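Long-range contacts in ferritin (Mycoplasma penetrans, PDB 7DIE), which probably oxidises ferrous iron and stores it as ferric iron inside a shell of 24 subunits, and binds ferric ions: residues A[14-19]-A[110-115]; A[18-23]-A[75-80]. All blocks are in the same frame, centred on the assembly; numbering follows the deposited sequence.

Contact 1 of 2, residues A[14-19]-A[110-115]; sequences DLVSKH and KNVTEI
Leu-15 and Val-112 meet where helix 10-39 runs antiparallel beside helix 91-118, and they carry most of this mainly apolar contact, which has no hydrogen bond across it. Over these short segments the axes come within 9.9 Å of each other, with an angle of 165° between their directions. Both side chains leave the backbone toward the facing helix. Val-112 presents its CG2 branch, which lies over the backbone of the first helix: CG2 is 3.6 Å from Leu-15 O and 4.0 Å from His-19 CB, so it rests on one helical turn between two residues four apart. Its other branch, CG1, reaches Val-16 CG2 at 4.3 Å. A short beta-branched residue suits this place, since its two methyls serve separate neighbours while its backbone stays close to the other helix.

Leu-15 is longer and works at the more open margin. Its CG stands anti to the carbonyl carbon (chi1 -76°), and from there the two methyls part. CD1 packs on Ile-115 CG2 at 3.6 Å, the side chains crossing at about a right angle, while CD2 lies 4.0 Å from Asn-111 ND2, a touch without a hydrogen bond.

His-19 contributes its CB, while its ring, with CG anti to the backbone N, bonds through NE2 to Glu-23 OE2 and through ND1 to Ser-108 OG. Deeper in the four-helix bundle of the ferritin fold, Val-16 continues onto Leu-64 and Met-68 of helix 43-70 and Thr-124 of helix 122-150.

Contact 2 of 2, residues A[18-23]-A[75-80]; sequences KHYNVE and LKINQI
The long connection that links helix 43-70 to helix 91-118 in the ferritin fold is fastened here to the flank of helix 10-39, chiefly through one asparagine amide. Asn-21 uses both ends of that amide on the extended backbone. Its ND2 donates to Lys-76 O at 2.8 Å, the oxygen lying nearly in the amide plane; its OD1 accepts from Asn-78 N at 2.9 Å, with an N-H...O angle of 166° and the donor tilted from the carbonyl plane. Asparagine suits the place because it pairs with a peptide oxygen and a peptide N-H two residues apart, the groups flanking Ile-77 that a parallel strand would use. ND2 also bonds to Ser-17 O on its own helix, so three bonds hold the amide's rotation.

Asn-78 turns the chain just beyond. Its OD1 accepts from Ile-80 N at 2.9 Å, forming an Asx turn, and its CG sits between the backbone N and the carbonyl carbon (chi1 60°), which folds the carboxamide back over the following residues. The turn brings Ile-80 CG2 to 3.8 Å from Asn-21 CB and close to Val-22 CG2.

The other end of the contact is apolar. Leu-75 lays CD2 over the Tyr-20 ring, 3.8 Å from its centroid and 8° off the ring normal, a CH-pi contact, while Ile-77 CD1 meets Tyr-20 CE1 at 3.4 Å. Tyr-20 continues inward onto Met-61 and Leu-64 of helix 43-70, and Leu-75 onto Met-68. Phe-31 of a neighbouring subunit packs on both Tyr-20 and Leu-75, so both the helix and the connection lie against that subunit.

How the contacts relate
Contacts 1 and 2 share Lys-18 and His-19 and use different faces of helix 10-39: one joins it to helix 91-118, the other to the connection in 75-80. Contact 1 has no exposed residue among those that touch, whereas in contact 2 Ile-80 is exposed although Tyr-20, Asn-21, Leu-75 and Ile-77 are buried. Contact 1, between two regular helices whose backbone bonds are internally satisfied, relies mainly on aliphatic packing. Contact 2 receives an irregular chain with peptide groups to pair, and so combines amide hydrogen bonds with an aromatic patch at a subunit boundary. The two meet directly through Lys-76, whose NZ forms a salt bridge with Asp-14 OD1 at 2.7 Å and whose N probably bonds to Ser-17 OG.

Contact 1 of 2, residues A[14-19]-A[110-115]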
ATOM      1  N   ASP A  14     -31.881  14.311 -45.006  1.00 26.46           N
ATOM      2  CA  ASP A  14     -31.217  13.740 -46.172  1.00 28.87           C
ATOM      3  C   ASP A  14     -29.798  14.274 -46.319  1.00 24.28           C
ATOM      4  O   ASP A  14     -28.903  13.547 -46.759  1.00 28.74           O
ATOM      5  CB  ASP A  14     -32.010  14.037 -47.445  1.00 32.95           C
ATOM      6  CG  ASP A  14     -33.227  13.150 -47.603  1.00 45.59           C
ATOM      7  OD1 ASP A  14     -33.428  12.210 -46.799  1.00 44.59           O
ATOM      8  OD2 ASP A  14     -33.989  13.406 -48.553  1.00 46.45           O
ATOM      9  N   LEU A  15     -29.579  15.558 -46.005  1.00 24.29           N
ATOM     10  CA  LEU A  15     -28.222  16.102 -46.052  1.00 27.17           C
ATOM     11  C   LEU A  15     -27.329  15.470 -44.989  1.00 27.63           C
ATOM     12  O   LEU A  15     -26.133  15.266 -45.220  1.00 26.70           O
ATOM     13  CB  LEU A  15     -28.243  17.622 -45.854  1.00 25.91           C
ATOM     14  CG  LEU A  15     -28.707  18.434 -47.066  1.00 35.91           C
ATOM     15  CD1 LEU A  15     -28.733  19.909 -46.707  1.00 31.01           C
ATOM     16  CD2 LEU A  15     -27.778  18.193 -48.240  1.00 33.21           C
ATOM     17  N   VAL A  16     -27.872  15.203 -43.800  1.00 27.63           N
ATOM     18  CA  VAL A  16     -27.079  14.518 -42.775  1.00 27.71           C
ATOM     19  C   VAL A  16     -26.710  13.123 -43.259  1.00 28.17           C
ATOM     20  O   VAL A  16     -25.563  12.680 -43.139  1.00 27.92           O
ATOM     21  CB  VAL A  16     -27.840  14.467 -41.440  1.00 27.87           C
ATOM     22  CG1 VAL A  16     -27.073  13.606 -40.430  1.00 32.22           C
ATOM     23  CG2 VAL A  16     -28.059  15.878 -40.876  1.00 27.20           C
ATOM     24  N   SER A  17     -27.693  12.409 -43.807  1.00 26.77           N
ATOM     25  CA  SER A  17     -27.467  11.100 -44.394  1.00 25.05           C
ATOM     26  C   SER A  17     -26.442  11.171 -45.522  1.00 29.33           C
ATOM     27  O   SER A  17     -25.561  10.312 -45.632  1.00 29.17           O
ATOM     28  CB  SER A  17     -28.824  10.571 -44.881  1.00 29.33           C
ATOM     29  OG  SER A  17     -28.927   9.182 -44.842  1.00 40.06           O
ATOM     30  N   LYS A  18     -26.530  12.195 -46.369  1.00 28.22           N
ATOM     31  CA  LYS A  18     -25.547  12.331 -47.437  1.00 25.36           C
ATOM     32  C   LYS A  18     -24.160  12.576 -46.869  1.00 25.62           C
ATOM     33  O   LYS A  18     -23.166  12.056 -47.385  1.00 27.23           O
ATOM     34  CB  LYS A  18     -25.934  13.469 -48.383  1.00 29.81           C
ATOM     35  CG  LYS A  18     -24.883  13.706 -49.468  1.00 38.36           C
ATOM     36  CD  LYS A  18     -25.254  14.844 -50.401  1.00 46.94           C
ATOM     37  CE  LYS A  18     -24.306  14.895 -51.593  1.00 54.04           C
ATOM     38  NZ  LYS A  18     -24.646  15.991 -52.537  1.00 59.41           N
ATOM     39  N   HIS A  19     -24.064  13.374 -45.813  1.00 25.50           N
ATOM     40  CA  HIS A  19     -22.737  13.586 -45.257  1.00 25.02           C
ATOM     41  C   HIS A  19     -22.174  12.299 -44.647  1.00 24.68           C
ATOM     42  O   HIS A  19     -20.962  12.050 -44.723  1.00 26.65           O
ATOM     43  CB  HIS A  19     -22.740  14.697 -44.222  1.00 24.17           C
ATOM     44  CG  HIS A  19     -21.366  14.970 -43.718  1.00 26.52           C
ATOM     45  ND1 HIS A  19     -20.369  15.453 -44.542  1.00 25.93           N
ATOM     46  CD2 HIS A  19     -20.781  14.692 -42.532  1.00 26.56           C
ATOM     47  CE1 HIS A  19     -19.239  15.509 -43.863  1.00 27.48           C
ATOM     48  NE2 HIS A  19     -19.463  15.056 -42.642  1.00 27.30           N
ATOM     49  N   LYS A 110     -19.351  21.892 -44.482  1.00 26.34           N
ATOM     50  CA  LYS A 110     -19.758  23.289 -44.588  1.00 26.51           C
ATOM     51  C   LYS A 110     -21.162  23.411 -45.170  1.00 33.03           C
ATOM     52  O   LYS A 110     -21.957  24.247 -44.719  1.00 30.41           O
ATOM     53  CB  LYS A 110     -18.747  24.062 -45.439  1.00 30.12           C
ATOM     54  CG  LYS A 110     -18.976  25.574 -45.517  1.00 37.36           C
ATOM     55  CD  LYS A 110     -17.851  26.226 -46.334  1.00 46.20           C
ATOM     56  CE  LYS A 110     -17.860  27.741 -46.266  1.00 58.51           C
ATOM     57  NZ  LYS A 110     -19.157  28.311 -46.699  1.00 50.02           N
ATOM     58  N   ASN A 111     -21.489  22.582 -46.173  0.51 32.27           N
ATOM     59  CA  ASN A 111     -22.807  22.660 -46.804  0.51 29.00           C
ATOM     60  C   ASN A 111     -23.911  22.298 -45.820  0.51 28.89           C
ATOM     61  O   ASN A 111     -24.904  23.021 -45.691  0.51 27.83           O
ATOM     62  CB  ASN A 111     -22.879  21.744 -48.028  0.51 29.80           C
ATOM     63  CG  ASN A 111     -24.149  21.960 -48.843  0.51 33.54           C
ATOM     64  OD1 ASN A 111     -24.463  23.089 -49.227  0.51 33.55           O
ATOM     65  ND2 ASN A 111     -24.889  20.884 -49.097  0.51 32.85           N
ATOM     66  N   VAL A 112     -23.759  21.169 -45.125  1.00 28.16           N
ATOM     67  CA  VAL A 112     -24.778  20.766 -44.156  1.00 28.03           C
ATOM     68  C   VAL A 112     -24.888  21.801 -43.048  1.00 26.46           C
ATOM     69  O   VAL A 112     -25.986  22.121 -42.577  1.00 30.40           O
ATOM     70  CB  VAL A 112     -24.468  19.369 -43.580  1.00 30.15           C
ATOM     71  CG1 VAL A 112     -25.587  18.961 -42.608  1.00 29.47           C
ATOM     72  CG2 VAL A 112     -24.328  18.339 -44.713  1.00 33.83           C
ATOM     73  N   THR A 113     -23.752  22.337 -42.609  1.00 24.26           N
ATOM     74  CA  THR A 113     -23.778  23.341 -41.558  1.00 23.14           C
ATOM     75  C   THR A 113     -24.552  24.571 -42.016  1.00 29.57           C
ATOM     76  O   THR A 113     -25.461  25.044 -41.329  1.00 26.01           O
ATOM     77  CB  THR A 113     -22.344  23.709 -41.166  1.00 25.40           C
ATOM     78  OG1 THR A 113     -21.689  22.544 -40.643  1.00 25.58           O
ATOM     79  CG2 THR A 113     -22.341  24.820 -40.118  1.00 25.81           C
ATOM     80  N   GLU A 114     -24.216  25.084 -43.201  1.00 25.49           N
ATOM     81  CA  GLU A 114     -24.862  26.295 -43.692  1.00 27.32           C
ATOM     82  C   GLU A 114     -26.355  26.077 -43.937  1.00 27.64           C
ATOM     83  O   GLU A 114     -27.188  26.906 -43.547  1.00 28.86           O
ATOM     84  CB  GLU A 114     -24.179  26.760 -44.973  1.00 28.30           C
ATOM     85  CG  GLU A 114     -24.784  28.039 -45.513  1.00 30.90           C
ATOM     86  CD  GLU A 114     -24.103  28.525 -46.787  1.00 45.74           C
ATOM     87  OE1 GLU A 114     -24.422  29.648 -47.223  1.00 44.01           O
ATOM     88  OE2 GLU A 114     -23.246  27.801 -47.339  1.00 47.06           O
ATOM     89  N   ILE A 115     -26.711  24.972 -44.595  1.00 25.37           N
ATOM     90  CA  ILE A 115     -28.114  24.751 -44.931  1.00 26.72           C
ATOM     91  C   ILE A 115     -28.929  24.486 -43.672  1.00 28.28           C
ATOM     92  O   ILE A 115     -30.057  24.966 -43.543  1.00 27.12           O
ATOM     93  CB  ILE A 115     -28.269  23.617 -45.970  1.00 28.99           C
ATOM     94  CG1 ILE A 115     -27.478  23.923 -47.244  1.00 34.71           C
ATOM     95  CG2 ILE A 115     -29.746  23.394 -46.336  1.00 31.28           C
ATOM     96  CD1 ILE A 115     -27.678  25.326 -47.766  1.00 42.18           C
TER

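Contact 2 of 2, residues A[18-23]-A[75-80]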
ATOM      1  N   LYS A  18     -26.530  12.195 -46.369  1.00 28.22           N
ATOM      2  CA  LYS A  18     -25.547  12.331 -47.437  1.00 25.36           C
ATOM      3  C   LYS A  18     -24.160  12.576 -46.869  1.00 25.62           C
ATOM      4  O   LYS A  18     -23.166  12.056 -47.385  1.00 27.23           O
ATOM      5  CB  LYS A  18     -25.934  13.469 -48.383  1.00 29.81           C
ATOM      6  CG  LYS A  18     -24.883  13.706 -49.468  1.00 38.36           C
ATOM      7  CD  LYS A  18     -25.254  14.844 -50.401  1.00 46.94           C
ATOM      8  CE  LYS A  18     -24.306  14.895 -51.593  1.00 54.04           C
ATOM      9  NZ  LYS A  18     -24.646  15.991 -52.537  1.00 59.41           N
ATOM     10  N   HIS A  19     -24.064  13.374 -45.813  1.00 25.50           N
ATOM     11  CA  HIS A  19     -22.737  13.586 -45.257  1.00 25.02           C
ATOM     12  C   HIS A  19     -22.174  12.299 -44.647  1.00 24.68           C
ATOM     13  O   HIS A  19     -20.962  12.050 -44.723  1.00 26.65           O
ATOM     14  CB  HIS A  19     -22.740  14.697 -44.222  1.00 24.17           C
ATOM     15  CG  HIS A  19     -21.366  14.970 -43.718  1.00 26.52           C
ATOM     16  ND1 HIS A  19     -20.369  15.453 -44.542  1.00 25.93           N
ATOM     17  CD2 HIS A  19     -20.781  14.692 -42.532  1.00 26.56           C
ATOM     18  CE1 HIS A  19     -19.239  15.509 -43.863  1.00 27.48           C
ATOM     19  NE2 HIS A  19     -19.463  15.056 -42.642  1.00 27.30           N
ATOM     20  N   TYR A  20     -23.024  11.466 -44.038  1.00 26.34           N
ATOM     21  CA  TYR A  20     -22.552  10.143 -43.615  1.00 27.10           C
ATOM     22  C   TYR A  20     -21.929   9.395 -44.788  1.00 27.46           C
ATOM     23  O   TYR A  20     -20.841   8.810 -44.670  1.00 24.38           O
ATOM     24  CB  TYR A  20     -23.705   9.335 -43.006  1.00 25.40           C
ATOM     25  CG  TYR A  20     -23.294   7.960 -42.467  1.00 26.15           C
ATOM     26  CD1 TYR A  20     -23.069   6.897 -43.324  1.00 29.08           C
ATOM     27  CD2 TYR A  20     -23.174   7.735 -41.102  1.00 26.77           C
ATOM     28  CE1 TYR A  20     -22.696   5.645 -42.848  1.00 29.54           C
ATOM     29  CE2 TYR A  20     -22.818   6.474 -40.603  1.00 30.50           C
ATOM     30  CZ  TYR A  20     -22.582   5.433 -41.487  1.00 29.94           C
ATOM     31  OH  TYR A  20     -22.214   4.173 -41.031  1.00 30.57           O
ATOM     32  N   ASN A  21     -22.612   9.397 -45.941  1.00 26.01           N
ATOM     33  CA  ASN A  21     -22.063   8.712 -47.109  1.00 27.50           C
ATOM     34  C   ASN A  21     -20.739   9.326 -47.547  1.00 26.09           C
ATOM     35  O   ASN A  21     -19.876   8.619 -48.068  1.00 26.09           O
ATOM     36  CB  ASN A  21     -23.070   8.741 -48.271  1.00 26.75           C
ATOM     37  CG  ASN A  21     -24.192   7.737 -48.097  1.00 31.44           C
ATOM     38  OD1 ASN A  21     -24.093   6.600 -48.559  1.00 30.74           O
ATOM     39  ND2 ASN A  21     -25.258   8.140 -47.410  1.00 34.67           N
ATOM     40  N   VAL A  22     -20.569  10.638 -47.372  1.00 25.96           N
ATOM     41  CA  VAL A  22     -19.313  11.272 -47.770  1.00 22.70           C
ATOM     42  C   VAL A  22     -18.187  10.882 -46.818  1.00 25.63           C
ATOM     43  O   VAL A  22     -17.048  10.626 -47.250  1.00 26.48           O
ATOM     44  CB  VAL A  22     -19.491  12.798 -47.855  1.00 25.55           C
ATOM     45  CG1 VAL A  22     -18.137  13.484 -48.063  1.00 27.40           C
ATOM     46  CG2 VAL A  22     -20.462  13.155 -48.998  1.00 26.97           C
ATOM     47  N   GLU A  23     -18.471  10.822 -45.509  1.00 26.51           N
ATOM     48  CA  GLU A  23     -17.441  10.343 -44.573  1.00 24.55           C
ATOM     49  C   GLU A  23     -17.093   8.878 -44.831  1.00 27.01           C
ATOM     50  O   GLU A  23     -15.927   8.473 -44.712  1.00 27.38           O
ATOM     51  CB  GLU A  23     -17.909  10.516 -43.125  1.00 25.36           C
ATOM     52  CG  GLU A  23     -18.266  11.962 -42.735  1.00 25.05           C
ATOM     53  CD  GLU A  23     -17.064  12.750 -42.228  1.00 28.04           C
ATOM     54  OE1 GLU A  23     -15.906  12.337 -42.491  1.00 26.57           O
ATOM     55  OE2 GLU A  23     -17.282  13.784 -41.560  1.00 27.83           O
ATOM     56  N   LEU A  75     -31.175   6.759 -41.663  1.00 26.65           N
ATOM     57  CA  LEU A  75     -29.933   6.843 -42.425  1.00 30.74           C
ATOM     58  C   LEU A  75     -30.035   6.010 -43.696  1.00 30.43           C
ATOM     59  O   LEU A  75     -30.341   4.819 -43.642  1.00 31.14           O
ATOM     60  CB  LEU A  75     -28.755   6.343 -41.582  1.00 25.60           C
ATOM     61  CG  LEU A  75     -27.425   6.116 -42.300  1.00 27.39           C
ATOM     62  CD1 LEU A  75     -26.886   7.449 -42.792  1.00 30.41           C
ATOM     63  CD2 LEU A  75     -26.421   5.466 -41.329  1.00 33.52           C
ATOM     64  N   LYS A  76     -29.743   6.625 -44.833  1.00 29.64           N
ATOM     65  CA  LYS A  76     -29.777   5.949 -46.124  1.00 36.83           C
ATOM     66  C   LYS A  76     -28.363   5.880 -46.692  1.00 31.09           C
ATOM     67  O   LYS A  76     -27.763   6.917 -46.978  1.00 35.80           O
ATOM     68  CB  LYS A  76     -30.707   6.693 -47.088  1.00 43.25           C
ATOM     69  CG  LYS A  76     -32.123   6.956 -46.542  1.00 46.26           C
ATOM     70  CD  LYS A  76     -32.677   8.294 -47.032  1.00 50.07           C
ATOM     71  CE  LYS A  76     -34.082   8.559 -46.499  1.00 51.05           C
ATOM     72  NZ  LYS A  76     -34.647   9.850 -46.996  1.00 50.25           N
ATOM     73  N   ILE A  77     -27.834   4.670 -46.856  1.00 32.36           N
ATOM     74  CA  ILE A  77     -26.549   4.464 -47.524  1.00 37.84           C
ATOM     75  C   ILE A  77     -26.809   4.260 -49.006  1.00 38.07           C
ATOM     76  O   ILE A  77     -27.760   3.565 -49.382  1.00 35.99           O
ATOM     77  CB  ILE A  77     -25.788   3.255 -46.945  1.00 39.29           C
ATOM     78  CG1 ILE A  77     -25.723   3.300 -45.409  1.00 41.41           C
ATOM     79  CG2 ILE A  77     -24.408   3.126 -47.596  1.00 34.06           C
ATOM     80  CD1 ILE A  77     -25.201   4.542 -44.877  1.00 38.11           C
ATOM     81  N   ASN A  78     -25.975   4.848 -49.855  1.00 31.59           N
ATOM     82  CA  ASN A  78     -26.178   4.679 -51.288  1.00 38.07           C
ATOM     83  C   ASN A  78     -24.839   4.825 -52.009  1.00 38.91           C
ATOM     84  O   ASN A  78     -23.772   4.786 -51.390  1.00 32.96           O
ATOM     85  CB  ASN A  78     -27.235   5.677 -51.788  1.00 35.54           C
ATOM     86  CG  ASN A  78     -26.833   7.110 -51.540  1.00 40.00           C
ATOM     87  OD1 ASN A  78     -25.648   7.453 -51.557  1.00 34.62           O
ATOM     88  ND2 ASN A  78     -27.821   7.966 -51.311  1.00 46.38           N
ATOM     89  N   GLN A  79     -24.907   5.035 -53.324  1.00 34.18           N
ATOM     90  CA  GLN A  79     -23.724   5.036 -54.179  1.00 38.22           C
ATOM     91  C   GLN A  79     -22.747   6.151 -53.840  1.00 31.95           C
ATOM     92  O   GLN A  79     -21.583   6.075 -54.241  1.00 36.24           O
ATOM     93  CB  GLN A  79     -24.150   5.176 -55.644  1.00 40.94           C
ATOM     94  CG  GLN A  79     -24.487   3.868 -56.336  1.00 62.33           C
ATOM     95  CD  GLN A  79     -25.527   3.046 -55.593  1.00 70.50           C
ATOM     96  OE1 GLN A  79     -25.335   1.846 -55.352  1.00 69.86           O
ATOM     97  NE2 GLN A  79     -26.644   3.684 -55.228  1.00 68.03           N
ATOM     98  N   ILE A  80     -23.192   7.197 -53.139  1.00 33.56           N
ATOM     99  CA  ILE A  80     -22.270   8.264 -52.747  1.00 33.49           C
ATOM    100  C   ILE A  80     -21.115   7.700 -51.930  1.00 33.43           C
ATOM    101  O   ILE A  80     -19.997   8.233 -51.966  1.00 30.88           O
ATOM    102  CB  ILE A  80     -23.027   9.368 -51.980  1.00 33.37           C
ATOM    103  CG1 ILE A  80     -24.063  10.019 -52.895  1.00 42.68           C
ATOM    104  CG2 ILE A  80     -22.063  10.464 -51.458  1.00 33.93           C
ATOM    105  CD1 ILE A  80     -23.460  10.505 -54.180  1.00 46.33           C
TER